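Side-chain contacts in soluble inorganic pyrophosphatase (Toxoplasma gondii, PDB 5WRT), which probably hydrolyses inorganic diphosphate to phosphate with the help of magnesium ions: residues 34-39 and 45-50; 83-88 and 192-197; 145-148 and 153-156. All blocks are in the same frame, centred on the assembly; numbering follows the deposited sequence.

Contact 1 (34-39 and 45-50); sequences PLFPNG and LLFNMV
The rings of Phe36 and Phe47 run alongside one another, their planes inclined at 46°, an oblique pairing in which CE1 of Phe36 comes within 3.4 Å of Phe47 CE2. One face of the Phe36 ring is covered from within its own segment by Leu35 CG, seated over the ring centre. At the edge of the same ring, near its plane, stands the carbonyl oxygen of Leu46, 3.6 Å from Phe36 CD1; Leu45 CD1 reaches the ring obliquely. The edge of the Phe47 ring receives Leu35 CD1, which gets there because CG of Leu35 is anti to its backbone N (chi1 174°). The Pro37 ring and the Asn48 side chain pass one another head to tail, Pro37 CB lying 3.4 Å from Asn48 ND2. That ND2 also gives a weak hydrogen bond to Pro34 O. The firmer link is Asn48 N to Leu35 O, 2.8 Å long and nearly straight at 166°. Water 1 accepts from Asn38 N and donates to Gly39 O and to Leu46 O, the latter at 2.8 Å. The apolar cluster of Leu35, Phe36, Leu45 and Phe47 thus lies against helix 214-232, where Tyr222 and Val221 continue it around the phenylalanines, while Asn48 supplies the direct polar links and a bridging water helps fasten the irregular loop to the chain at 46-48.

Contact 2 (83-88 and 192-197); sequences REYAST and RWYKLP
Tyr194 turns the edge of its ring toward the face of Tyr85 in an offset edge-to-face pair, with planes at 75° and centroids 5.4 Å apart. The closest atoms are Tyr194 CE2 and Tyr85 CE1, separated by 3.5 Å. Beside the rings, the methyl of Ala86 rests on Pro197, its CB 3.9 Å from Pro197 CG. No direct hydrogen bond joins the segments; two waters do that work. Water 3 accepts from Ala86 N and donates to Tyr194 O, at 2.7 Å from the latter, tying the backbones together. Water 2 lies 3.0 Å from Tyr85 OH and makes a weaker bond to Tyr194 OH, so the two hydroxyls are linked at the far end of the pair.

In the next shell, CG of Tyr194 sits between its backbone N and carbonyl carbon (chi1 78°), which brings one ring face under Lys195 CG, over the ring centre. Trp190 stacks on the Tyr194 ring and Phe191 meets it edge-to-face. The pair borders the metal site: the Tyr194 side chain is about 5 Å from that of the magnesium ligand Asp154. Ala86 O accepts a hydrogen bond from Thr88 OG1 of the second subunit. The type I turn from Trp193 to Leu196 carries Tyr194 between helices 183-193 and 196-199, facing the corner where strand 84-89 bends at Ala86 and Ser87.

Contact 3 (145-148 and 153-156); sequences LAMI and LDWK. With MG (magnesium ion), chain C.
Ala146 sets its methyl over one face of the Trp155 indole, a CH-pi contact with CB 3.8 Å from the centroid of the six-membered ring. Leu153 CD1 covers the same face toward its rim, and Ile148 brings CD1 to 3.7 Å from Leu153 CD1, completing an apolar patch on this side of the hairpin. Met147 and Asp154 run alongside each other on the other side of the sheet. There the methionine chain bends at chi3 (69°), carrying its terminal methyl CE to 3.2 Å from Asp154 OD2.

Asp154 divides its carboxylate between two cations. OD1 binds the magnesium ion at 2.0 Å, and OD2 forms a salt bridge with Lys156 NZ at 2.8 Å, met on the syn side but 34° out of the carboxylate plane; a weak bond also links NZ to OD1. These contacts should limit rotation of the carboxylate, and the ammonium probably offsets some of the negative charge gathered here, since NZ also bonds Asp122 OD2 and Tyr93 OH. Asp117, Asp122 and three waters complete the magnesium shell. One of those waters, water 4, donates to Trp155 O, so the strand backbone supports the shell as well.

The backbones are joined by a reciprocal pair of bonds between Leu145 and Lys156, followed by Asp154 N to Met147 O at 2.7 Å. Strands 136-149 and 152-161 thereby form an antiparallel hairpin, with 204-212 on the far side of 136-149 and 115-125 beside 152-161. Helix 183-193 packs against Leu145, Met147 and Lys156, whereas helix 214-232 touches Trp155.

Contact 3 is wholly buried, whereas contacts 1 and 2 are partly buried and lie on opposite sides of the chain's centre. Contacts 1 and 3 reach the same mixed sheet, through neighbouring strands 47-53 and 136-149, and helix 214-232 packs on both. Helix 183-193 ends in contact 2 and packs on contact 3, and the nearest atoms of these two contacts are about 4 Å apart. The chemistry follows position: contact 1 fixes a loop by apolar cover and few polar links, contact 2 relies on aromatic packing and bridging waters close to the subunit boundary, and contact 3 combines antiparallel strand pairing with charged ligation of magnesium.

Contact 1 (34-39 and 45-50)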
loop_
_atom_site.group_PDB
_atom_site.type_symbol
_atom_site.label_atom_id
_atom_site.label_comp_id
_atom_site.label_asym_id
_atom_site.label_seq_id
_atom_site.Cartn_x
_atom_site.Cartn_y
_atom_site.Cartn_z
ATOM N N PRO A 34 -29.215 -11.467 6.398
ATOM C CA PRO A 34 -29.834 -10.139 6.391
ATOM C C PRO A 34 -28.779 -9.046 6.426
ATOM O O PRO A 34 -27.757 -9.165 7.106
ATOM C CB PRO A 34 -30.691 -10.138 7.663
ATOM C CG PRO A 34 -30.039 -11.141 8.552
ATOM C CD PRO A 34 -29.508 -12.209 7.638
ATOM N N LEU A 35 -29.026 -7.981 5.661
ATOM C CA LEU A 35 -28.112 -6.845 5.671
ATOM C C LEU A 35 -28.106 -6.154 7.031
ATOM O O LEU A 35 -27.052 -5.722 7.508
ATOM C CB LEU A 35 -28.487 -5.856 4.568
ATOM C CG LEU A 35 -27.698 -4.545 4.559
ATOM C CD1 LEU A 35 -26.208 -4.817 4.418
ATOM C CD2 LEU A 35 -28.188 -3.627 3.453
ATOM N N PHE A 36 -29.271 -6.053 7.671
ATOM C CA PHE A 36 -29.396 -5.441 8.991
ATOM C C PHE A 36 -29.610 -6.523 10.040
ATOM O O PHE A 36 -30.718 -7.071 10.149
ATOM C CB PHE A 36 -30.546 -4.431 9.023
ATOM C CG PHE A 36 -30.447 -3.360 7.975
ATOM C CD1 PHE A 36 -29.572 -2.299 8.134
ATOM C CD2 PHE A 36 -31.239 -3.406 6.839
ATOM C CE1 PHE A 36 -29.482 -1.308 7.176
ATOM C CE2 PHE A 36 -31.153 -2.417 5.878
ATOM C CZ PHE A 36 -30.272 -1.367 6.048
ATOM N N PRO A 37 -28.592 -6.872 10.830
ATOM C CA PRO A 37 -28.763 -7.969 11.797
ATOM C C PRO A 37 -29.814 -7.689 12.863
ATOM O O PRO A 37 -30.393 -8.640 13.402
ATOM C CB PRO A 37 -27.361 -8.126 12.405
ATOM C CG PRO A 37 -26.666 -6.831 12.126
ATOM C CD PRO A 37 -27.224 -6.328 10.833
ATOM N N ASN A 38 -30.086 -6.422 13.183
ATOM C CA ASN A 38 -31.157 -6.061 14.106
ATOM C C ASN A 38 -32.150 -5.101 13.458
ATOM O O ASN A 38 -32.704 -4.227 14.126
ATOM C CB ASN A 38 -30.606 -5.448 15.395
ATOM C CG ASN A 38 -29.377 -6.165 15.915
ATOM O OD1 ASN A 38 -29.235 -7.376 15.761
ATOM N ND2 ASN A 38 -28.482 -5.413 16.545
ATOM N N GLY A 39 -32.387 -5.255 12.163
ATOM C CA GLY A 39 -33.345 -4.426 11.468
ATOM C C GLY A 39 -32.820 -3.029 11.191
ATOM O O GLY A 39 -31.829 -2.571 11.759
ATOM N N LEU A 45 -27.024 1.991 14.248
ATOM C CA LEU A 45 -27.348 1.213 13.063
ATOM C C LEU A 45 -26.212 0.254 12.732
ATOM O O LEU A 45 -25.054 0.663 12.603
ATOM C CB LEU A 45 -27.614 2.151 11.890
ATOM C CG LEU A 45 -27.980 1.520 10.552
ATOM C CD1 LEU A 45 -29.280 0.734 10.643
ATOM C CD2 LEU A 45 -28.072 2.609 9.510
ATOM N N LEU A 46 -26.548 -1.026 12.603
ATOM C CA LEU A 46 -25.579 -2.073 12.323
ATOM C C LEU A 46 -25.853 -2.697 10.965
ATOM O O LEU A 46 -27.009 -2.943 10.604
ATOM C CB LEU A 46 -25.612 -3.156 13.406
ATOM C CG LEU A 46 -25.132 -2.731 14.794
ATOM C CD1 LEU A 46 -25.103 -3.921 15.740
ATOM C CD2 LEU A 46 -23.761 -2.080 14.703
ATOM N N PHE A 47 -24.785 -2.947 10.216
ATOM C CA PHE A 47 -24.846 -3.688 8.968
ATOM C C PHE A 47 -24.014 -4.948 9.144
ATOM O O PHE A 47 -22.978 -4.923 9.815
ATOM C CB PHE A 47 -24.291 -2.891 7.777
ATOM C CG PHE A 47 -24.936 -1.549 7.569
ATOM C CD1 PHE A 47 -24.606 -0.473 8.375
ATOM C CD2 PHE A 47 -25.852 -1.360 6.546
ATOM C CE1 PHE A 47 -25.186 0.764 8.174
ATOM C CE2 PHE A 47 -26.436 -0.126 6.341
ATOM C CZ PHE A 47 -26.102 0.938 7.155
ATOM N N ASN A 48 -24.453 -6.045 8.542
ATOM C CA ASN A 48 -23.643 -7.252 8.561
ATOM C C ASN A 48 -22.595 -7.188 7.461
ATOM O O ASN A 48 -22.858 -6.711 6.354
ATOM C CB ASN A 48 -24.509 -8.503 8.409
ATOM C CG ASN A 48 -24.831 -9.150 9.745
ATOM O OD1 ASN A 48 -24.034 -9.093 10.684
ATOM N ND2 ASN A 48 -25.992 -9.783 9.830
ATOM N N MET A 49 -21.394 -7.653 7.785
ATOM C CA MET A 49 -20.287 -7.702 6.844
ATOM C C MET A 49 -19.840 -9.145 6.687
ATOM O O MET A 49 -19.576 -9.827 7.683
ATOM C CB MET A 49 -19.120 -6.834 7.321
ATOM C CG MET A 49 -17.779 -7.203 6.699
ATOM S SD MET A 49 -16.411 -6.251 7.390
ATOM C CE MET A 49 -15.089 -6.676 6.255
ATOM N N VAL A 50 -19.769 -9.608 5.445
ATOM C CA VAL A 50 -19.207 -10.917 5.138
ATOM C C VAL A 50 -17.722 -10.709 4.871
ATOM O O VAL A 50 -17.341 -10.068 3.888
ATOM C CB VAL A 50 -19.908 -11.572 3.941
ATOM C CG1 VAL A 50 -19.199 -12.863 3.550
ATOM C CG2 VAL A 50 -21.371 -11.839 4.265
HETATM O O HOH W 1 -29.106 -3.937 12.175
#

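Contact 2 (83-88 and 192-197)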
loop_
_atom_site.group_PDB
_atom_site.type_symbol
_atom_site.label_atom_id
_atom_site.label_comp_id
_atom_site.label_asym_id
_atom_site.label_seq_id
_atom_site.Cartn_x
_atom_site.Cartn_y
_atom_site.Cartn_z
ATOM N N ARG A 83 -5.204 -16.185 -8.032
ATOM C CA ARG A 83 -4.911 -14.761 -8.104
ATOM C C ARG A 83 -4.725 -14.194 -6.702
ATOM O O ARG A 83 -5.531 -14.459 -5.804
ATOM C CB ARG A 83 -6.015 -14.003 -8.846
ATOM C CG ARG A 83 -5.950 -12.491 -8.662
ATOM C CD ARG A 83 -7.014 -11.760 -9.468
ATOM N NE ARG A 83 -6.622 -11.625 -10.869
ATOM C CZ ARG A 83 -7.338 -12.061 -11.901
ATOM N NH1 ARG A 83 -8.502 -12.662 -11.698
ATOM N NH2 ARG A 83 -6.889 -11.891 -13.138
ATOM N N GLU A 84 -3.663 -13.418 -6.527
ATOM C CA GLU A 84 -3.409 -12.667 -5.308
ATOM C C GLU A 84 -3.301 -11.190 -5.655
ATOM O O GLU A 84 -2.972 -10.828 -6.789
ATOM C CB GLU A 84 -2.115 -13.116 -4.619
ATOM C CG GLU A 84 -2.094 -14.555 -4.149
ATOM C CD GLU A 84 -0.846 -14.872 -3.345
ATOM O OE1 GLU A 84 0.022 -13.978 -3.217
ATOM O OE2 GLU A 84 -0.728 -16.010 -2.843
ATOM N N TYR A 85 -3.592 -10.336 -4.680
ATOM C CA TYR A 85 -3.235 -8.935 -4.829
ATOM C C TYR A 85 -1.719 -8.789 -4.767
ATOM O O TYR A 85 -1.021 -9.588 -4.137
ATOM C CB TYR A 85 -3.897 -8.086 -3.744
ATOM C CG TYR A 85 -5.388 -7.914 -3.936
ATOM C CD1 TYR A 85 -5.909 -7.554 -5.173
ATOM C CD2 TYR A 85 -6.273 -8.109 -2.884
ATOM C CE1 TYR A 85 -7.267 -7.395 -5.358
ATOM C CE2 TYR A 85 -7.635 -7.951 -3.060
ATOM C CZ TYR A 85 -8.127 -7.596 -4.299
ATOM O OH TYR A 85 -9.482 -7.438 -4.483
ATOM N N ALA A 86 -1.208 -7.752 -5.432
ATOM C CA ALA A 86 0.231 -7.521 -5.430
ATOM C C ALA A 86 0.744 -7.095 -4.063
ATOM O O ALA A 86 1.946 -7.209 -3.802
ATOM C CB ALA A 86 0.597 -6.467 -6.476
ATOM N N SER A 87 -0.135 -6.615 -3.188
ATOM C CA SER A 87 0.246 -6.131 -1.873
ATOM C C SER A 87 -0.681 -6.718 -0.820
ATOM O O SER A 87 -1.826 -7.077 -1.106
ATOM C CB SER A 87 0.204 -4.601 -1.812
ATOM O OG SER A 87 1.266 -4.040 -2.564
ATOM N N THR A 88 -0.164 -6.829 0.401
ATOM C CA THR A 88 -0.976 -7.300 1.513
ATOM C C THR A 88 -1.984 -6.233 1.927
ATOM O O THR A 88 -1.656 -5.047 2.030
ATOM C CB THR A 88 -0.084 -7.677 2.699
ATOM O OG1 THR A 88 0.739 -8.797 2.347
ATOM C CG2 THR A 88 -0.919 -8.040 3.913
ATOM N N ARG A 192 -5.631 3.127 -4.248
ATOM C CA ARG A 192 -5.189 3.943 -5.375
ATOM C C ARG A 192 -4.074 3.254 -6.152
ATOM O O ARG A 192 -4.030 3.332 -7.385
ATOM C CB ARG A 192 -4.722 5.318 -4.892
ATOM C CG ARG A 192 -4.496 6.319 -6.023
ATOM C CD ARG A 192 -3.369 7.293 -5.711
ATOM N NE ARG A 192 -3.636 8.095 -4.522
ATOM C CZ ARG A 192 -4.342 9.224 -4.521
ATOM N NH1 ARG A 192 -4.853 9.692 -5.652
ATOM N NH2 ARG A 192 -4.531 9.886 -3.388
ATOM N N TRP A 193 -3.174 2.562 -5.453
ATOM C CA TRP A 193 -1.928 2.090 -6.040
ATOM C C TRP A 193 -1.873 0.588 -6.291
ATOM O O TRP A 193 -0.971 0.138 -7.005
ATOM C CB TRP A 193 -0.746 2.483 -5.138
ATOM C CG TRP A 193 -0.458 3.955 -5.118
ATOM C CD1 TRP A 193 -0.833 4.852 -4.158
ATOM C CD2 TRP A 193 0.276 4.699 -6.097
ATOM N NE1 TRP A 193 -0.384 6.109 -4.483
ATOM C CE2 TRP A 193 0.301 6.043 -5.669
ATOM C CE3 TRP A 193 0.913 4.362 -7.296
ATOM C CZ2 TRP A 193 0.936 7.048 -6.397
ATOM C CZ3 TRP A 193 1.543 5.361 -8.016
ATOM C CH2 TRP A 193 1.550 6.687 -7.565
ATOM N N TYR A 194 -2.800 -0.200 -5.737
ATOM C CA TYR A 194 -2.586 -1.647 -5.682
ATOM C C TYR A 194 -2.658 -2.336 -7.042
ATOM O O TYR A 194 -2.230 -3.489 -7.154
ATOM C CB TYR A 194 -3.579 -2.300 -4.716
ATOM C CG TYR A 194 -4.979 -2.480 -5.255
ATOM C CD1 TYR A 194 -5.752 -1.386 -5.615
ATOM C CD2 TYR A 194 -5.530 -3.747 -5.392
ATOM C CE1 TYR A 194 -7.036 -1.548 -6.101
ATOM C CE2 TYR A 194 -6.812 -3.920 -5.876
ATOM C CZ TYR A 194 -7.561 -2.816 -6.230
ATOM O OH TYR A 194 -8.840 -2.980 -6.712
ATOM N N LYS A 195 -3.180 -1.679 -8.073
ATOM C CA LYS A 195 -3.234 -2.284 -9.396
ATOM C C LYS A 195 -2.185 -1.713 -10.346
ATOM O O LYS A 195 -2.236 -1.988 -11.550
ATOM C CB LYS A 195 -4.632 -2.120 -9.994
ATOM C CG LYS A 195 -5.718 -2.927 -9.302
ATOM C CD LYS A 195 -7.081 -2.609 -9.906
ATOM C CE LYS A 195 -8.061 -3.768 -9.695
ATOM N NZ LYS A 195 -9.035 -3.946 -10.826
ATOM N N LEU A 196 -1.247 -0.916 -9.838
ATOM C CA LEU A 196 -0.136 -0.467 -10.673
ATOM C C LEU A 196 0.748 -1.617 -11.134
ATOM O O LEU A 196 1.102 -1.652 -12.325
ATOM C CB LEU A 196 0.680 0.606 -9.946
ATOM C CG LEU A 196 1.696 1.313 -10.850
ATOM C CD1 LEU A 196 0.996 2.291 -11.786
ATOM C CD2 LEU A 196 2.768 2.022 -10.035
ATOM N N PRO A 197 1.157 -2.565 -10.281
ATOM C CA PRO A 197 1.997 -3.658 -10.794
ATOM C C PRO A 197 1.255 -4.602 -11.722
ATOM O O PRO A 197 1.860 -5.131 -12.661
ATOM C CB PRO A 197 2.466 -4.379 -9.520
ATOM C CG PRO A 197 2.154 -3.448 -8.392
ATOM C CD PRO A 197 0.957 -2.682 -8.826
HETATM O O HOH W 2 -10.827 -4.783 -4.770
HETATM O O HOH W 3 -3.132 -5.978 -6.814
#

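Contact 3 (145-148 and 153-156)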
loop_
_atom_site.group_PDB
_atom_site.type_symbol
_atom_site.label_atom_id
_atom_site.label_comp_id
_atom_site.label_asym_id
_atom_site.label_seq_id
_atom_site.Cartn_x
_atom_site.Cartn_y
_atom_site.Cartn_z
ATOM N N LEU A 145 -15.006 5.814 0.558
ATOM C CA LEU A 145 -14.147 6.385 -0.471
ATOM C C LEU A 145 -14.690 5.981 -1.834
ATOM O O LEU A 145 -15.009 4.808 -2.054
ATOM C CB LEU A 145 -12.704 5.906 -0.310
ATOM C CG LEU A 145 -11.928 6.440 0.894
ATOM C CD1 LEU A 145 -10.798 5.494 1.267
ATOM C CD2 LEU A 145 -11.387 7.828 0.596
ATOM N N ALA A 146 -14.798 6.949 -2.744
ATOM C CA ALA A 146 -15.386 6.714 -4.062
ATOM C C ALA A 146 -14.264 6.465 -5.064
ATOM O O ALA A 146 -13.891 7.333 -5.854
ATOM C CB ALA A 146 -16.258 7.893 -4.478
ATOM N N MET A 147 -13.730 5.248 -5.036
ATOM C CA MET A 147 -12.671 4.880 -5.963
ATOM C C MET A 147 -13.253 4.650 -7.355
ATOM O O MET A 147 -14.331 4.069 -7.506
ATOM C CB MET A 147 -11.929 3.641 -5.457
ATOM C CG MET A 147 -10.575 3.412 -6.115
ATOM S SD MET A 147 -10.019 1.695 -6.105
ATOM C CE MET A 147 -11.169 0.939 -7.239
ATOM N N ILE A 148 -12.538 5.128 -8.369
ATOM C CA ILE A 148 -12.911 4.949 -9.768
ATOM C C ILE A 148 -11.891 4.020 -10.413
ATOM O O ILE A 148 -10.722 4.387 -10.580
ATOM C CB ILE A 148 -12.988 6.286 -10.516
ATOM C CG1 ILE A 148 -13.897 7.266 -9.771
ATOM C CG2 ILE A 148 -13.492 6.071 -11.933
ATOM C CD1 ILE A 148 -15.312 6.770 -9.599
ATOM N N LEU A 153 -17.419 2.930 -10.836
ATOM C CA LEU A 153 -17.462 3.424 -9.465
ATOM C C LEU A 153 -17.343 2.243 -8.509
ATOM O O LEU A 153 -18.202 1.355 -8.499
ATOM C CB LEU A 153 -18.752 4.203 -9.224
ATOM C CG LEU A 153 -19.039 4.690 -7.802
ATOM C CD1 LEU A 153 -17.862 5.477 -7.244
ATOM C CD2 LEU A 153 -20.302 5.537 -7.794
ATOM N N ASP A 154 -16.279 2.226 -7.711
ATOM C CA ASP A 154 -15.981 1.110 -6.816
ATOM C C ASP A 154 -15.845 1.659 -5.399
ATOM O O ASP A 154 -14.740 1.933 -4.924
ATOM C CB ASP A 154 -14.710 0.377 -7.283
ATOM C CG ASP A 154 -14.406 -0.856 -6.457
ATOM O OD1 ASP A 154 -15.298 -1.321 -5.718
ATOM O OD2 ASP A 154 -13.273 -1.367 -6.552
ATOM N N TRP A 155 -16.986 1.822 -4.730
ATOM C CA TRP A 155 -16.997 2.333 -3.365
ATOM C C TRP A 155 -16.218 1.414 -2.434
ATOM O O TRP A 155 -16.280 0.187 -2.545
ATOM C CB TRP A 155 -18.430 2.464 -2.849
ATOM C CG TRP A 155 -19.233 3.573 -3.442
ATOM C CD1 TRP A 155 -20.183 3.464 -4.413
ATOM C CD2 TRP A 155 -19.181 4.960 -3.085
ATOM N NE1 TRP A 155 -20.721 4.696 -4.689
ATOM C CE2 TRP A 155 -20.122 5.633 -3.890
ATOM C CE3 TRP A 155 -18.427 5.699 -2.168
ATOM C CZ2 TRP A 155 -20.330 7.009 -3.805
ATOM C CZ3 TRP A 155 -18.636 7.066 -2.084
ATOM C CH2 TRP A 155 -19.578 7.705 -2.900
ATOM N N LYS A 156 -15.488 2.018 -1.504
ATOM C CA LYS A 156 -14.887 1.305 -0.380
ATOM C C LYS A 156 -15.474 1.915 0.889
ATOM O O LYS A 156 -15.021 2.967 1.349
ATOM C CB LYS A 156 -13.364 1.396 -0.407
ATOM C CG LYS A 156 -12.739 0.932 -1.714
ATOM C CD LYS A 156 -13.113 -0.510 -2.019
ATOM C CE LYS A 156 -12.499 -0.976 -3.330
ATOM N NZ LYS A 156 -13.188 -2.175 -3.886
HETATM MG MG MG C . -16.667 -2.757 -5.483
HETATM O O HOH W 4 -17.872 -1.245 -4.162
HETATM O O HOH W 5 -15.436 -4.054 -6.572
HETATM O O HOH W 6 -18.331 -4.126 -4.953
#